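Probable outer membrane protein (Pseudomonas aeruginosa, PDB 3DWO) is a FadL-family beta barrel that probably carries long-chain fatty acids or other hydrophobic compounds across the outer membrane. Local coordinates at residues S28-N33 with T99-V104; G113-V118 with G145-L150. One frame throughout, in Å; residues are numbered along the deposited sequence.

Both interactions belong to one patch of the barrel wall and its lining, with centres about 6 Å apart. Interaction 1 sets the short helix 29-32, part of the N-terminal region inside the barrel, against strand 93-105; interaction 2 pairs the next two wall strands, 110-125 and 138-153. They join directly: the hydroxyl OG of S149 is hydrogen-bonded to the carbonyl O of A30 at 2.7 Å, and N of L102 lies 2.8 Å from O of L114, a probable hydrogen bond between neighbouring strands. On the other surface of the wall the same C8E detergent molecule, chain L, touches both contacts, through G100 and F101 in one and S115 and Q116 in the other.

Interaction 1: S28-N33 with T99-V104; sequences SAAFNN and TGFLVV. With C8E ((hydroxyethyloxy)tri(ethyloxy)octane), chain L.
The backbone of S28 sits squarely on the ring of F101. Its CA lies 3.4 Å from the ring centroid and only 4° off the normal, a CH-pi contact over the middle of one face, while CB slides toward the rim and meets CE2 at 3.6 Å. F101 reaches this place because its CG is anti to the carbonyl carbon (chi1 -63°), which lifts the ring off the strand and under the start of helix 29-32. The hydroxyl of S28 is turned to D26, its hydrogen-bond partner, and leaves the carbon atoms to cover the ring. A second, more distant contact comes from A30: its methyl CB stands 4.2 Å from CG2 of V103 and 4.0 Å from the carbonyl O of L102, approaching the F101 ring obliquely. F31 adds CB at the ring edge, 4.1 Å from CE1, and then carries its own ring away to edge-to-face contacts with H233 and F215. The S28 carbonyl O accepts from the amide N atoms of both F31 and N32, which occupies it within the turn. Against strand 93-105 the helix thus relies on CH-pi and apolar packing, while a polar tie to the wall runs from A30 O to S149 OG on strand 138-153.

Interaction 2: G113-V118 with G145-L150; sequences GLSQVV and GLTGSL. With C8E ((hydroxyethyloxy)tri(ethyloxy)octane), chain H; C8E ((hydroxyethyloxy)tri(ethyloxy)octane), chain L.
S115 and T147 face each other at the middle of the strand pair, where the packing is tightest. OG of S115 comes 3.3 Å from CB of T147 because the serine holds its hydroxyl between backbone N and carbonyl carbon (chi1 79°), turned across to the other strand. The two hydroxyls, OG of S115 and OG1 of T147, remain 3.7 Å apart, and neither has a polar partner in the model although both are buried; the ring of F31 from helix 29-32 packs against this inner side. Next along the same face, OG of S149 lies 3.5 Å from CA of G113, whose lack of a side chain makes room for it, and is held by the carbonyl O of A30.

Three antiparallel hydrogen-bonded pairs, G113 with S149, S115 with T147 and V117 with G145, contribute two backbone bonds each. They are not equal: N of T147 meets O of S115 at 2.7 Å in the carbonyl plane, whereas the return bond from N of S115 to O of T147 stretches to 3.2 Å, with the donor lying 39° above the plane of the T147 carbonyl.

The opposite face is looser and carries two leucines, L114 and L146, and the glutamine Q116. L114 lays CD1 3.5 Å from the carbonyl O of T147, above G148. Q116 and L146 cross obliquely, CB to CD2 at 4.0 Å, and the bent glutamine sends NE2 to the carbonyl O of P98. C8E chain L lies against the backbone at S115 and Q116, and C8E chain H, through O9, at G148 and S149. Cohesion therefore rests mainly on the backbone ladder, with small, partly polar side chains turned inward and larger ones on the face where detergent lies, consistent with a membrane-facing outer surface.

Interaction 1: S28-N33 with T99-V104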
# COMPACT_ATOMS: atom_id res chain seq x y z
N SER A 28 16.86 -5.01 -10.75
CA SER A 28 15.72 -5.12 -9.84
C SER A 28 15.57 -6.56 -9.36
O SER A 28 14.82 -6.85 -8.43
CB SER A 28 14.42 -4.69 -10.53
OG SER A 28 14.09 -5.58 -11.58
N ALA A 29 16.30 -7.47 -10.00
CA ALA A 29 16.25 -8.88 -9.63
C ALA A 29 16.80 -9.09 -8.21
O ALA A 29 16.47 -10.07 -7.56
CB ALA A 29 17.06 -9.71 -10.62
N ALA A 30 17.63 -8.16 -7.75
CA ALA A 30 18.21 -8.26 -6.42
C ALA A 30 17.12 -8.46 -5.35
O ALA A 30 17.38 -9.03 -4.29
CB ALA A 30 19.02 -7.01 -6.11
N PHE A 31 15.90 -8.02 -5.64
CA PHE A 31 14.81 -8.16 -4.69
C PHE A 31 13.65 -9.00 -5.22
O PHE A 31 13.22 -9.96 -4.58
CB PHE A 31 14.29 -6.78 -4.27
CG PHE A 31 13.08 -6.83 -3.38
CD1 PHE A 31 13.17 -7.31 -2.08
CD2 PHE A 31 11.83 -6.41 -3.85
CE1 PHE A 31 12.05 -7.37 -1.26
CE2 PHE A 31 10.70 -6.46 -3.03
CZ PHE A 31 10.81 -6.95 -1.73
N ASN A 32 13.14 -8.63 -6.39
CA ASN A 32 12.01 -9.31 -7.00
C ASN A 32 12.19 -10.82 -7.25
O ASN A 32 11.29 -11.61 -6.96
CB ASN A 32 11.62 -8.55 -8.27
CG ASN A 32 11.24 -7.10 -7.97
OD1 ASN A 32 10.37 -6.85 -7.13
ND2 ASN A 32 11.88 -6.15 -8.64
N ASN A 33 13.33 -11.21 -7.80
CA ASN A 33 13.62 -12.63 -8.00
C ASN A 33 15.13 -12.73 -8.01
O ASN A 33 15.77 -12.63 -9.06
CB ASN A 33 13.05 -13.18 -9.31
CG ASN A 33 13.03 -14.71 -9.34
OD1 ASN A 33 13.98 -15.36 -8.88
ND2 ASN A 33 11.96 -15.29 -9.86
N THR A 99 14.01 4.11 -5.33
CA THR A 99 14.27 2.68 -5.36
C THR A 99 15.70 2.49 -5.86
O THR A 99 16.12 3.14 -6.82
CB THR A 99 13.27 1.96 -6.29
OG1 THR A 99 11.97 1.97 -5.69
CG2 THR A 99 13.70 0.52 -6.51
N GLY A 100 16.44 1.62 -5.18
CA GLY A 100 17.82 1.38 -5.57
C GLY A 100 18.16 -0.09 -5.68
O GLY A 100 17.73 -0.90 -4.87
N PHE A 101 18.95 -0.43 -6.69
CA PHE A 101 19.36 -1.81 -6.90
C PHE A 101 20.84 -1.91 -7.23
O PHE A 101 21.39 -1.10 -7.99
CB PHE A 101 18.56 -2.45 -8.04
CG PHE A 101 17.09 -2.55 -7.76
CD1 PHE A 101 16.60 -3.42 -6.79
CD2 PHE A 101 16.18 -1.78 -8.49
CE1 PHE A 101 15.23 -3.53 -6.55
CE2 PHE A 101 14.81 -1.87 -8.25
CZ PHE A 101 14.33 -2.75 -7.28
N LEU A 102 21.49 -2.92 -6.67
CA LEU A 102 22.90 -3.15 -6.91
C LEU A 102 23.12 -4.65 -7.04
O LEU A 102 22.70 -5.43 -6.18
CB LEU A 102 23.74 -2.59 -5.76
CG LEU A 102 25.24 -2.89 -5.86
CD1 LEU A 102 25.81 -2.27 -7.12
CD2 LEU A 102 25.93 -2.35 -4.63
N VAL A 103 23.75 -5.06 -8.13
CA VAL A 103 24.04 -6.46 -8.36
C VAL A 103 25.53 -6.63 -8.60
O VAL A 103 26.11 -5.97 -9.46
CB VAL A 103 23.27 -7.02 -9.56
CG1 VAL A 103 23.67 -8.46 -9.81
CG2 VAL A 103 21.77 -6.93 -9.30
N VAL A 104 26.14 -7.51 -7.82
CA VAL A 104 27.58 -7.76 -7.90
C VAL A 104 27.89 -9.25 -8.00
O VAL A 104 27.85 -9.97 -7.00
CB VAL A 104 28.30 -7.22 -6.66
CG1 VAL A 104 29.79 -7.44 -6.78
CG2 VAL A 104 27.99 -5.74 -6.48
C1 C8E L . 20.87 -0.17 -1.14
C2 C8E L . 21.58 -0.05 -2.41
C3 C8E L . 20.95 0.84 -3.38
C4 C8E L . 21.81 0.88 -4.55
C5 C8E L . 22.14 2.29 -4.84
C6 C8E L . 22.82 2.40 -6.12

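Interaction 2: G113-V118 with G145-L150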
# COMPACT_ATOMS: atom_id res chain seq x y z
N GLY A 113 23.16 -9.31 -4.15
CA GLY A 113 22.21 -8.26 -4.45
C GLY A 113 21.86 -7.37 -3.27
O GLY A 113 21.67 -7.84 -2.15
N LEU A 114 21.78 -6.07 -3.54
CA LEU A 114 21.45 -5.07 -2.53
C LEU A 114 20.37 -4.16 -3.09
O LEU A 114 20.38 -3.85 -4.28
CB LEU A 114 22.69 -4.22 -2.22
CG LEU A 114 23.30 -4.24 -0.83
CD1 LEU A 114 23.35 -5.65 -0.29
CD2 LEU A 114 24.70 -3.63 -0.89
N SER A 115 19.44 -3.73 -2.25
CA SER A 115 18.39 -2.84 -2.75
C SER A 115 17.64 -2.08 -1.67
O SER A 115 17.58 -2.49 -0.51
CB SER A 115 17.39 -3.63 -3.59
OG SER A 115 16.48 -4.35 -2.77
N GLN A 116 17.07 -0.95 -2.09
CA GLN A 116 16.26 -0.12 -1.22
C GLN A 116 14.92 -0.14 -1.94
O GLN A 116 14.83 0.25 -3.10
CB GLN A 116 16.82 1.30 -1.15
CG GLN A 116 15.87 2.30 -0.52
CD GLN A 116 14.94 2.92 -1.54
OE1 GLN A 116 15.40 3.57 -2.48
NE2 GLN A 116 13.64 2.73 -1.36
N VAL A 117 13.89 -0.60 -1.23
CA VAL A 117 12.56 -0.73 -1.80
C VAL A 117 11.44 -0.12 -0.94
O VAL A 117 11.65 0.21 0.23
CB VAL A 117 12.26 -2.24 -2.04
CG1 VAL A 117 10.79 -2.48 -2.22
CG2 VAL A 117 13.02 -2.72 -3.28
N VAL A 118 10.27 0.05 -1.55
CA VAL A 118 9.09 0.60 -0.88
C VAL A 118 7.93 -0.36 -1.15
O VAL A 118 7.13 -0.16 -2.06
CB VAL A 118 8.73 2.00 -1.45
CG1 VAL A 118 7.61 2.63 -0.62
CG2 VAL A 118 9.97 2.90 -1.43
N GLY A 145 12.19 -0.74 2.76
CA GLY A 145 13.07 -1.82 3.16
C GLY A 145 14.44 -1.83 2.51
O GLY A 145 14.61 -1.36 1.38
N LEU A 146 15.41 -2.34 3.25
CA LEU A 146 16.78 -2.47 2.76
C LEU A 146 16.96 -3.98 2.60
O LEU A 146 16.62 -4.75 3.50
CB LEU A 146 17.77 -1.89 3.79
CG LEU A 146 17.54 -0.40 4.03
CD1 LEU A 146 18.57 0.15 5.02
CD2 LEU A 146 17.62 0.35 2.70
N THR A 147 17.50 -4.40 1.46
CA THR A 147 17.63 -5.81 1.16
C THR A 147 19.02 -6.33 0.83
O THR A 147 19.88 -5.60 0.34
CB THR A 147 16.69 -6.18 -0.02
OG1 THR A 147 15.33 -5.98 0.39
CG2 THR A 147 16.87 -7.60 -0.44
N GLY A 148 19.22 -7.62 1.09
CA GLY A 148 20.47 -8.29 0.79
C GLY A 148 20.10 -9.66 0.25
O GLY A 148 19.30 -10.37 0.87
N SER A 149 20.62 -10.03 -0.92
CA SER A 149 20.28 -11.33 -1.48
C SER A 149 21.45 -12.04 -2.12
O SER A 149 22.49 -11.44 -2.40
CB SER A 149 19.15 -11.19 -2.51
OG SER A 149 19.57 -10.40 -3.61
N LEU A 150 21.27 -13.33 -2.36
CA LEU A 150 22.31 -14.16 -2.94
C LEU A 150 21.70 -15.10 -3.97
O LEU A 150 20.60 -15.61 -3.77
CB LEU A 150 22.97 -14.97 -1.83
CG LEU A 150 24.44 -15.32 -1.95
CD1 LEU A 150 25.27 -14.04 -2.01
CD2 LEU A 150 24.85 -16.17 -0.74
C2 C8E H . 17.72 -17.09 4.42
C3 C8E H . 17.86 -16.03 3.43
C4 C8E H . 19.21 -16.11 2.91
C5 C8E H . 19.72 -14.74 2.67
C6 C8E H . 21.17 -14.77 2.58
C7 C8E H . 21.38 -13.61 1.73
C8 C8E H . 22.32 -12.70 2.41
O9 C8E H . 22.26 -11.29 2.41
C1 C8E L . 20.87 -0.17 -1.14
C2 C8E L . 21.58 -0.05 -2.41
C3 C8E L . 20.95 0.84 -3.38
C4 C8E L . 21.81 0.88 -4.55
C5 C8E L . 22.14 2.29 -4.84
C6 C8E L . 22.82 2.40 -6.12